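Local coordinates for protein coenzyme A transferase (Yersinia pestis, PDB 3S8D) that binds coenzyme A and probably transfers it between carboxylic acids such as acetate, at residues Tyr97-Thr102 and Val124-His129; Tyr319-His324 and Leu364-Gly369; Ala346-His351 and Pro401-Arg406; Ile394-Asp399 and Arg442-Gln447. One frame throughout, in Å; residues are numbered along the deposited sequence.

Contact 1. Residues Tyr97-Thr102 and Val124-His129; sequences YSMFVT and VPSNFH
Val124 opens the pairing by giving its backbone N-H to Ser98 O, at 2.9 Å from N to O and 165° at the hydrogen, so the pairing of strand 94-98 with the edge strand 122-123 is carried one residue past the latter. Its CG2, anti to the carbonyl carbon, reaches the edge of the Tyr97 ring and lies in its plane, 3.7 Å from CD2. The side chain of Met99, present as selenomethionine, runs alongside that of Val124 and points the same way, CG standing 4.0 Å from CB of the valine. Val124 O in turn receives a CA-H...O contact from Met99 CA at 3.4 Å. Two residues on, Ser126 turns its CB toward segment 97-102, where the terminal CE of Met99 comes to 3.6 Å from Ser126 CB; the bend of the selenomethionine chain at its last torsion (chi3 61°) sends that methyl there. On the other segment, Ser98 OG accepts from Phe100 N in an ST turn as the chain leaves its strand. The contact thus lies at the C-terminal end of strand 94-98 in a parallel Rossmann-like sheet, with helix 131-139 packing on Met99 through Leu134 and Leu135 and strand 70-74 contacting Tyr97 and Val124.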
# COMPACT_ATOMS: atom_id res chain seq x y z
N TYR A 97 -14.68 -19.74 -2.13
CA TYR A 97 -13.44 -19.06 -1.76
C TYR A 97 -13.57 -17.62 -2.20
O TYR A 97 -13.13 -17.24 -3.29
CB TYR A 97 -12.24 -19.75 -2.40
CG TYR A 97 -11.83 -20.96 -1.61
CD1 TYR A 97 -12.61 -22.12 -1.62
CD2 TYR A 97 -10.68 -20.95 -0.83
CE1 TYR A 97 -12.24 -23.24 -0.87
CE2 TYR A 97 -10.30 -22.06 -0.08
CZ TYR A 97 -11.09 -23.20 -0.10
OH TYR A 97 -10.72 -24.29 0.64
N SER A 98 -14.22 -16.84 -1.35
CA SER A 98 -14.50 -15.44 -1.63
C SER A 98 -13.25 -14.61 -1.39
O SER A 98 -12.63 -14.68 -0.34
CB SER A 98 -15.61 -14.93 -0.72
OG SER A 98 -15.75 -13.53 -0.87
N MSE A 99 -12.88 -13.83 -2.38
CA MSE A 99 -11.68 -13.02 -2.23
C MSE A 99 -12.07 -11.67 -1.68
O MSE A 99 -11.25 -10.78 -1.50
CB MSE A 99 -10.91 -12.96 -3.54
CG MSE A 99 -10.52 -14.37 -3.99
SE MSE A 99 -9.71 -14.42 -5.59
CE MSE A 99 -8.24 -13.44 -5.27
N PHE A 100 -13.35 -11.56 -1.38
CA PHE A 100 -13.88 -10.36 -0.77
C PHE A 100 -15.32 -10.61 -0.37
O PHE A 100 -16.12 -11.12 -1.14
CB PHE A 100 -13.80 -9.19 -1.75
CG PHE A 100 -14.27 -7.90 -1.17
CD1 PHE A 100 -13.35 -7.02 -0.63
CD2 PHE A 100 -15.62 -7.57 -1.17
CE1 PHE A 100 -13.77 -5.81 -0.09
CE2 PHE A 100 -16.05 -6.37 -0.64
CZ PHE A 100 -15.12 -5.49 -0.10
N VAL A 101 -15.66 -10.24 0.86
CA VAL A 101 -16.95 -10.63 1.41
C VAL A 101 -18.09 -9.68 1.03
O VAL A 101 -18.05 -8.48 1.35
CB VAL A 101 -16.86 -10.81 2.93
CG1 VAL A 101 -18.21 -11.24 3.51
CG2 VAL A 101 -15.76 -11.83 3.26
N THR A 102 -19.08 -10.22 0.32
CA THR A 102 -20.30 -9.51 -0.04
C THR A 102 -21.41 -9.85 0.96
O THR A 102 -21.22 -10.66 1.88
CB THR A 102 -20.81 -9.90 -1.45
OG1 THR A 102 -19.72 -9.93 -2.39
CG2 THR A 102 -21.89 -8.92 -1.95
N VAL A 124 -10.26 -15.62 0.96
CA VAL A 124 -8.89 -15.48 0.48
C VAL A 124 -8.47 -14.00 0.49
O VAL A 124 -8.91 -13.20 -0.35
CB VAL A 124 -8.68 -16.11 -0.92
CG1 VAL A 124 -7.23 -16.02 -1.30
CG2 VAL A 124 -9.13 -17.58 -0.91
N PRO A 125 -7.64 -13.62 1.46
CA PRO A 125 -7.11 -12.25 1.53
C PRO A 125 -6.34 -11.87 0.27
O PRO A 125 -5.35 -12.53 -0.05
CB PRO A 125 -6.16 -12.30 2.73
CG PRO A 125 -6.66 -13.42 3.58
CD PRO A 125 -7.25 -14.44 2.63
N SER A 126 -6.75 -10.82 -0.42
CA SER A 126 -6.13 -10.49 -1.71
C SER A 126 -6.24 -9.03 -2.13
O SER A 126 -7.28 -8.39 -1.90
CB SER A 126 -6.73 -11.36 -2.81
OG SER A 126 -6.42 -12.72 -2.59
N ASN A 127 -5.18 -8.50 -2.74
CA ASN A 127 -5.29 -7.24 -3.48
C ASN A 127 -6.03 -7.50 -4.79
O ASN A 127 -5.60 -8.33 -5.59
CB ASN A 127 -3.93 -6.65 -3.83
CG ASN A 127 -3.12 -6.27 -2.63
OD1 ASN A 127 -3.43 -5.28 -1.95
ND2 ASN A 127 -2.07 -7.03 -2.35
N PHE A 128 -7.11 -6.76 -5.02
CA PHE A 128 -7.85 -6.86 -6.27
C PHE A 128 -6.92 -6.74 -7.49
O PHE A 128 -7.04 -7.53 -8.45
CB PHE A 128 -8.94 -5.78 -6.30
CG PHE A 128 -9.91 -5.93 -7.44
CD1 PHE A 128 -10.28 -7.18 -7.91
CD2 PHE A 128 -10.45 -4.81 -8.05
CE1 PHE A 128 -11.18 -7.32 -8.96
CE2 PHE A 128 -11.34 -4.94 -9.10
CZ PHE A 128 -11.71 -6.20 -9.56
N HIS A 129 -5.98 -5.79 -7.46
CA HIS A 129 -5.08 -5.61 -8.60
C HIS A 129 -4.05 -6.75 -8.81
O HIS A 129 -3.36 -6.79 -9.83
CB HIS A 129 -4.37 -4.26 -8.56
CG HIS A 129 -3.31 -4.18 -7.52
ND1 HIS A 129 -3.60 -3.99 -6.18
CD2 HIS A 129 -1.97 -4.28 -7.61
CE1 HIS A 129 -2.47 -3.97 -5.49
NE2 HIS A 129 -1.46 -4.15 -6.33

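Contact 2. Residues Tyr319-His324 and Leu364-Gly369; sequences YVNDPH and LDFVRG
The phenyl ring of Phe366 presents an edge to Asn321, whose OD1 lies near the ring plane, 3.8 Å from CE2. Ring and amide planes stand 86° apart. At the ring's far corner, CZ meets Val320 CG1 at 4.1 Å. Leu364 CG lies over one face of the Arg368 guanidinium, toward its rim. The Asn321 amide is turned almost square to the Asp365 carboxylate as well, yet it gives that group a nearly straight hydrogen bond: ND2 to OD2 is 3.3 Å, with 164° at the hydrogen. The acceptor lies in the amide plane, and the bond uses the anti lone pair of OD2. With CG beside its own backbone N (chi1 -85°), the asparagine side chain reaches both Asp365 and Phe366. ND2 also donates to Glu264 OE2, so two carboxylates share the amide nitrogen and help fix the rotation of the group. Next to this polar pair the backbones close in, Pro323 CA and Gly369 CA being only 4.1 Å apart. The proline ring packs against the helix, its CB 4.1 Å from Arg368 CB. Asp322 sets the start of the next helix as its N-cap, OD1 accepting from His324 N at 2.7 Å. A break between two short helices is therefore seated on the first turns of helix 364-372, in the region assigned to the family's C-terminal domain. Glu264 is bound covalently to CoA in a structure of this protein; Asn321 probably belongs to the first shell around this glutamate, with Asp365 as a second-shell partner that may help orient its amide.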
# COMPACT_ATOMS: atom_id res chain seq x y z
N TYR A 319 -3.73 -3.58 -14.65
CA TYR A 319 -3.40 -2.32 -15.31
C TYR A 319 -4.17 -1.19 -14.61
O TYR A 319 -3.58 -0.23 -14.14
CB TYR A 319 -3.80 -2.36 -16.79
CG TYR A 319 -3.61 -1.03 -17.53
CD1 TYR A 319 -2.44 -0.79 -18.26
CD2 TYR A 319 -4.59 -0.02 -17.49
CE1 TYR A 319 -2.25 0.42 -18.93
CE2 TYR A 319 -4.41 1.20 -18.17
CZ TYR A 319 -3.23 1.41 -18.89
OH TYR A 319 -3.03 2.60 -19.55
N VAL A 320 -5.49 -1.33 -14.55
CA VAL A 320 -6.36 -0.25 -14.10
C VAL A 320 -6.08 0.18 -12.65
O VAL A 320 -6.04 1.39 -12.32
CB VAL A 320 -7.85 -0.66 -14.27
CG1 VAL A 320 -8.78 0.31 -13.52
CG2 VAL A 320 -8.24 -0.77 -15.76
N ASN A 321 -5.88 -0.81 -11.79
CA ASN A 321 -5.76 -0.55 -10.36
C ASN A 321 -4.31 -0.43 -9.91
O ASN A 321 -4.03 -0.41 -8.72
CB ASN A 321 -6.46 -1.65 -9.57
CG ASN A 321 -7.94 -1.39 -9.42
OD1 ASN A 321 -8.68 -1.31 -10.40
ND2 ASN A 321 -8.40 -1.25 -8.17
N ASP A 322 -3.39 -0.34 -10.86
CA ASP A 322 -1.99 -0.18 -10.53
C ASP A 322 -1.69 1.29 -10.26
O ASP A 322 -1.79 2.13 -11.17
CB ASP A 322 -1.11 -0.71 -11.67
CG ASP A 322 0.37 -0.44 -11.43
OD1 ASP A 322 0.71 0.31 -10.48
OD2 ASP A 322 1.19 -0.99 -12.21
N PRO A 323 -1.32 1.61 -9.01
CA PRO A 323 -1.12 3.02 -8.63
C PRO A 323 -0.11 3.73 -9.53
O PRO A 323 -0.24 4.95 -9.77
CB PRO A 323 -0.56 2.93 -7.20
CG PRO A 323 -0.95 1.55 -6.69
CD PRO A 323 -1.02 0.67 -7.92
N HIS A 324 0.88 3.00 -10.03
CA HIS A 324 1.86 3.65 -10.89
C HIS A 324 1.24 4.07 -12.22
O HIS A 324 1.60 5.09 -12.81
CB HIS A 324 3.07 2.76 -11.18
CG HIS A 324 3.98 3.34 -12.21
ND1 HIS A 324 4.90 4.34 -11.92
CD2 HIS A 324 4.07 3.13 -13.55
CE1 HIS A 324 5.53 4.69 -13.02
NE2 HIS A 324 5.05 3.97 -14.03
N LEU A 364 -8.18 1.30 -2.32
CA LEU A 364 -6.92 1.76 -1.76
C LEU A 364 -5.91 2.03 -2.87
O LEU A 364 -5.06 2.91 -2.76
CB LEU A 364 -6.36 0.74 -0.77
CG LEU A 364 -5.03 1.12 -0.10
CD1 LEU A 364 -5.13 2.48 0.55
CD2 LEU A 364 -4.62 0.06 0.91
N ASP A 365 -6.01 1.25 -3.95
CA ASP A 365 -5.12 1.41 -5.09
C ASP A 365 -5.27 2.82 -5.67
O ASP A 365 -4.29 3.43 -6.10
CB ASP A 365 -5.43 0.37 -6.16
CG ASP A 365 -5.22 -1.05 -5.68
OD1 ASP A 365 -4.23 -1.29 -4.96
OD2 ASP A 365 -6.05 -1.92 -6.01
N PHE A 366 -6.50 3.32 -5.66
CA PHE A 366 -6.78 4.66 -6.19
C PHE A 366 -6.45 5.75 -5.19
O PHE A 366 -5.94 6.80 -5.57
CB PHE A 366 -8.22 4.79 -6.73
CG PHE A 366 -8.37 4.26 -8.12
CD1 PHE A 366 -8.16 5.08 -9.21
CD2 PHE A 366 -8.68 2.91 -8.32
CE1 PHE A 366 -8.28 4.58 -10.50
CE2 PHE A 366 -8.80 2.40 -9.60
CZ PHE A 366 -8.61 3.22 -10.69
N VAL A 367 -6.75 5.51 -3.92
CA VAL A 367 -6.23 6.37 -2.86
C VAL A 367 -4.74 6.66 -3.08
O VAL A 367 -4.31 7.81 -3.03
CB VAL A 367 -6.46 5.73 -1.47
CG1 VAL A 367 -5.69 6.49 -0.39
CG2 VAL A 367 -7.95 5.72 -1.14
N ARG A 368 -3.96 5.62 -3.37
CA ARG A 368 -2.53 5.81 -3.61
C ARG A 368 -2.24 6.50 -4.94
O ARG A 368 -1.45 7.46 -5.00
CB ARG A 368 -1.78 4.48 -3.55
CG ARG A 368 -1.09 4.21 -2.24
CD ARG A 368 -1.88 3.25 -1.41
NE ARG A 368 -1.60 1.85 -1.74
CZ ARG A 368 -1.35 0.90 -0.83
NH1 ARG A 368 -1.33 1.20 0.47
NH2 ARG A 368 -1.12 -0.36 -1.22
N GLY A 369 -2.88 6.00 -6.00
CA GLY A 369 -2.67 6.54 -7.33
C GLY A 369 -3.02 8.01 -7.40
O GLY A 369 -2.28 8.80 -8.00

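Contact 3. Residues Ala346-His351 and Pro401-Arg406; sequences ACNSEH and PVTTPR
The hydroxyl of Thr403 sits between its own backbone N and carbonyl carbon (chi1 52°), which turns OG1 back over Cys347 O while CG2 faces Glu350. Ser349 adopts the same first torsion (chi1 52°) and brings its OG to the same hydroxyl, though only as a weak bond. One carbonyl oxygen, Cys347 O, thus takes three donors: Thr403 N at 2.9 Å, nearly in line with the carbonyl bond, Thr404 N at 3.2 Å, and Thr403 OG1 from well above the carbonyl plane. OG1 then accepts in its turn from Ser349 N at 3.1 Å. Cys347 N completes the antiparallel hydrogen-bonded pair by donating to Thr404 O at 3.0 Å. Since Thr403 and Thr404 both stand opposite Cys347, the geometry is that of a classic beta bulge. Ala346 CB lies 3.6 Å from Val402 CG1 in an apolar contact, and Glu350 CG passes Thr403 CG2 at 3.5 Å, the two side chains sliding by in opposite directions. Glu350, which binds CoA in a structure of this protein, follows directly after the serine bonded to this hydroxyl. Strand 347-348 thus has strand 340-341 as its antiparallel sheet partner and the bulged loop 401-406 as a second neighbour, while helix 364-372 packs on Thr404 through Leu364 and Val367.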
# COMPACT_ATOMS: atom_id res chain seq x y z
N ALA A 346 -7.90 7.03 10.06
CA ALA A 346 -8.08 5.92 9.18
C ALA A 346 -9.57 5.89 8.79
O ALA A 346 -10.39 6.66 9.32
CB ALA A 346 -7.67 4.67 9.88
N CYS A 347 -9.91 5.01 7.86
CA CYS A 347 -11.28 4.89 7.39
C CYS A 347 -11.72 3.43 7.29
O CYS A 347 -10.91 2.54 7.04
CB CYS A 347 -11.45 5.57 6.03
SG CYS A 347 -10.89 7.29 5.97
N ASN A 348 -13.02 3.20 7.49
CA ASN A 348 -13.58 1.85 7.42
C ASN A 348 -14.82 1.81 6.54
O ASN A 348 -15.80 2.51 6.80
CB ASN A 348 -13.91 1.33 8.82
CG ASN A 348 -14.48 -0.07 8.80
OD1 ASN A 348 -13.89 -0.99 8.24
ND2 ASN A 348 -15.65 -0.24 9.41
N SER A 349 -14.78 1.00 5.49
CA SER A 349 -15.91 0.88 4.57
C SER A 349 -16.59 -0.48 4.66
O SER A 349 -17.33 -0.87 3.77
CB SER A 349 -15.44 1.14 3.14
OG SER A 349 -14.33 0.33 2.81
N GLU A 350 -16.33 -1.20 5.75
CA GLU A 350 -16.92 -2.52 5.95
C GLU A 350 -18.16 -2.44 6.84
O GLU A 350 -18.15 -1.78 7.88
CB GLU A 350 -15.90 -3.48 6.57
CG GLU A 350 -14.58 -3.55 5.83
CD GLU A 350 -13.52 -4.32 6.59
OE1 GLU A 350 -12.63 -4.91 5.95
OE2 GLU A 350 -13.58 -4.33 7.84
N HIS A 351 -19.22 -3.12 6.42
CA HIS A 351 -20.46 -3.12 7.18
C HIS A 351 -20.26 -3.76 8.55
O HIS A 351 -20.67 -3.21 9.57
CB HIS A 351 -21.56 -3.87 6.41
CG HIS A 351 -22.46 -2.97 5.63
ND1 HIS A 351 -23.69 -3.38 5.16
CD2 HIS A 351 -22.32 -1.68 5.23
CE1 HIS A 351 -24.26 -2.38 4.51
NE2 HIS A 351 -23.45 -1.34 4.54
N PRO A 401 -9.44 -3.64 12.17
CA PRO A 401 -8.57 -3.42 11.00
C PRO A 401 -9.19 -2.48 9.96
O PRO A 401 -10.26 -2.75 9.43
CB PRO A 401 -8.41 -4.82 10.43
CG PRO A 401 -9.74 -5.47 10.73
CD PRO A 401 -10.28 -4.86 12.01
N VAL A 402 -8.48 -1.40 9.66
CA VAL A 402 -9.03 -0.36 8.79
C VAL A 402 -8.90 -0.71 7.30
O VAL A 402 -8.08 -1.55 6.92
CB VAL A 402 -8.42 1.02 9.11
CG1 VAL A 402 -8.27 1.17 10.62
CG2 VAL A 402 -7.06 1.18 8.43
N THR A 403 -9.72 -0.08 6.47
CA THR A 403 -9.68 -0.35 5.04
C THR A 403 -8.74 0.62 4.33
O THR A 403 -7.97 0.22 3.45
CB THR A 403 -11.09 -0.33 4.43
OG1 THR A 403 -11.74 0.90 4.79
CG2 THR A 403 -11.92 -1.51 4.97
N THR A 404 -8.78 1.90 4.72
CA THR A 404 -7.71 2.82 4.33
C THR A 404 -6.93 3.37 5.53
O THR A 404 -7.48 4.10 6.36
CB THR A 404 -8.20 3.97 3.43
OG1 THR A 404 -8.74 3.43 2.21
CG2 THR A 404 -7.06 4.93 3.10
N PRO A 405 -5.65 2.99 5.63
CA PRO A 405 -4.79 3.36 6.77
C PRO A 405 -4.62 4.88 6.87
O PRO A 405 -4.90 5.60 5.89
CB PRO A 405 -3.43 2.71 6.42
CG PRO A 405 -3.72 1.72 5.35
CD PRO A 405 -4.91 2.24 4.60
N ARG A 406 -4.17 5.36 8.03
CA ARG A 406 -4.08 6.79 8.24
C ARG A 406 -2.97 7.44 7.41
O ARG A 406 -3.09 8.61 7.04
CB ARG A 406 -3.92 7.14 9.72
CG ARG A 406 -2.61 6.67 10.35
CD ARG A 406 -2.49 7.15 11.80
NE ARG A 406 -1.48 6.38 12.52
CZ ARG A 406 -1.22 6.50 13.82
NH1 ARG A 406 -1.88 7.38 14.57
NH2 ARG A 406 -0.28 5.74 14.38

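Contact 4. Residues Ile394-Asp399 and Arg442-Gln447; sequences IIPRID and RDELTQ
Loop-on-helix packing at the outer end of the C-terminal domain region joins the chain after strand 391-392 to helix 439-452, with Leu445 as the main side chain. Both its methyls meet the loop: CD1 comes to 3.3 Å from Ile394 O and to 3.8 Å from Ile394 CG2, while CD2 lies near the same oxygen and against the proline, 3.9 Å from Pro396 CD. Leucine CG lies anti to the carbonyl carbon (chi1 -75°), and the fork at its end reaches the loop even though the bond from its CA does not aim there. Toward both partners the leucine side chain runs at about a right angle. On the loop side, Ile394 sets its CG2 branch against the helix, whereas CG1 and the remainder of the chain lead away. This is a small apolar seam within the Rossmann-like C-terminal half: helix 426-434 contributes Ile433 to Ile394 and Ile434 to Leu445, and Ile341 of strand 340-341 also touches Ile394. Glu444, bent at its second torsion (chi2 -138°), brings OE2 to 4.1 Å from Pro396 CG, a packing contact at the exposed margin. Ile394 O, close to the leucine methyl, takes its hydrogen bond from Ser392 OG. Farther along helix 439-452, Ala448 and Met452 also pack on Pro396.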
# COMPACT_ATOMS: atom_id res chain seq x y z
N ILE A 394 -18.20 9.56 12.37
CA ILE A 394 -16.90 9.99 12.85
C ILE A 394 -16.69 9.45 14.26
O ILE A 394 -17.33 9.91 15.20
CB ILE A 394 -16.79 11.51 12.88
CG1 ILE A 394 -16.92 12.04 11.46
CG2 ILE A 394 -15.47 11.93 13.50
CD1 ILE A 394 -15.89 11.42 10.50
N ILE A 395 -15.78 8.48 14.40
CA ILE A 395 -15.60 7.77 15.67
C ILE A 395 -14.19 8.00 16.25
O ILE A 395 -13.33 8.53 15.56
CB ILE A 395 -15.88 6.26 15.50
CG1 ILE A 395 -14.68 5.55 14.86
CG2 ILE A 395 -17.15 6.04 14.68
CD1 ILE A 395 -14.89 4.05 14.68
N PRO A 396 -13.96 7.61 17.52
CA PRO A 396 -12.63 7.83 18.08
C PRO A 396 -11.59 6.89 17.47
O PRO A 396 -10.47 7.34 17.20
CB PRO A 396 -12.81 7.48 19.57
CG PRO A 396 -14.28 7.53 19.81
CD PRO A 396 -14.91 7.09 18.53
N ARG A 397 -11.96 5.63 17.25
CA ARG A 397 -10.99 4.62 16.83
C ARG A 397 -11.68 3.47 16.14
O ARG A 397 -12.63 2.89 16.69
CB ARG A 397 -10.24 4.09 18.05
CG ARG A 397 -9.19 3.03 17.77
CD ARG A 397 -8.03 3.59 16.94
NE ARG A 397 -7.30 4.65 17.64
CZ ARG A 397 -6.02 4.96 17.43
NH1 ARG A 397 -5.31 4.28 16.54
NH2 ARG A 397 -5.45 5.94 18.12
N ILE A 398 -11.23 3.14 14.93
CA ILE A 398 -11.73 1.95 14.24
C ILE A 398 -11.20 0.68 14.92
O ILE A 398 -9.98 0.50 15.07
CB ILE A 398 -11.36 1.94 12.74
CG1 ILE A 398 -12.14 3.02 11.99
CG2 ILE A 398 -11.64 0.58 12.14
CD1 ILE A 398 -11.45 3.52 10.74
N ASP A 399 -12.12 -0.18 15.34
CA ASP A 399 -11.74 -1.43 15.97
C ASP A 399 -12.37 -2.60 15.22
O ASP A 399 -13.55 -2.89 15.38
CB ASP A 399 -12.18 -1.44 17.45
CG ASP A 399 -11.21 -0.71 18.36
OD1 ASP A 399 -9.98 -0.81 18.13
OD2 ASP A 399 -11.67 -0.03 19.32
N ARG A 442 -19.24 16.40 18.71
CA ARG A 442 -17.94 17.06 18.86
C ARG A 442 -17.46 17.02 20.30
O ARG A 442 -16.25 17.00 20.55
CB ARG A 442 -17.99 18.49 18.32
CG ARG A 442 -17.86 18.55 16.80
CD ARG A 442 -18.16 19.92 16.22
NE ARG A 442 -18.84 19.76 14.94
CZ ARG A 442 -18.98 20.72 14.02
NH1 ARG A 442 -18.48 21.94 14.22
NH2 ARG A 442 -19.62 20.45 12.89
N ASP A 443 -18.40 17.00 21.23
CA ASP A 443 -18.07 17.06 22.65
C ASP A 443 -17.45 15.74 23.11
O ASP A 443 -16.33 15.72 23.62
CB ASP A 443 -19.30 17.41 23.49
CG ASP A 443 -19.72 18.87 23.34
OD1 ASP A 443 -19.28 19.52 22.36
OD2 ASP A 443 -20.49 19.37 24.19
N GLU A 444 -18.20 14.66 22.93
CA GLU A 444 -17.70 13.34 23.27
C GLU A 444 -16.36 13.07 22.58
O GLU A 444 -15.40 12.60 23.20
CB GLU A 444 -18.70 12.26 22.86
CG GLU A 444 -18.16 10.84 23.03
CD GLU A 444 -18.52 9.94 21.86
OE1 GLU A 444 -19.58 10.19 21.24
OE2 GLU A 444 -17.74 8.99 21.56
N LEU A 445 -16.30 13.39 21.28
CA LEU A 445 -15.14 13.10 20.45
C LEU A 445 -13.88 13.83 20.89
O LEU A 445 -12.78 13.27 20.83
CB LEU A 445 -15.44 13.36 18.98
CG LEU A 445 -16.31 12.28 18.37
CD1 LEU A 445 -16.76 12.65 16.95
CD2 LEU A 445 -15.59 10.93 18.39
N THR A 446 -14.05 15.08 21.32
CA THR A 446 -12.92 15.83 21.88
C THR A 446 -12.43 15.15 23.15
O THR A 446 -11.23 15.07 23.39
CB THR A 446 -13.29 17.28 22.20
OG1 THR A 446 -13.58 17.99 20.99
CG2 THR A 446 -12.14 17.96 22.94
N GLN A 447 -13.38 14.67 23.96
CA GLN A 447 -13.07 13.94 25.20
C GLN A 447 -12.33 12.62 24.91
O GLN A 447 -11.36 12.29 25.58
CB GLN A 447 -14.36 13.66 26.00
CG GLN A 447 -14.83 14.83 26.89
CD GLN A 447 -16.33 14.78 27.19
OE1 GLN A 447 -16.93 13.70 27.24
NE2 GLN A 447 -16.94 15.96 27.38

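Overall arrangement
Contact 1, in the N-terminal domain region, and contact 2, in the C-terminal one, meet although their centres are about 17 Å apart: His129 ND1 packs 3.0 Å from Asp365 OD1, and Phe128 comes near Asn321. Glu264, which binds CoA covalently, lies at this junction, touched by both Phe128 and Asn321. Contact 3 continues from contact 2 through Leu364 CD1, 4.0 Å from Thr404 CG2, and itself holds the CoA-binding Glu350. Contact 4 joins contact 3 where Ile398 CD1 lies 3.5 Å from Cys347 C, but its centre is about 30 Å from those of contacts 1 and 2. Contacts 1, 2 and 3 also reach the second subunit; contact 4 does not.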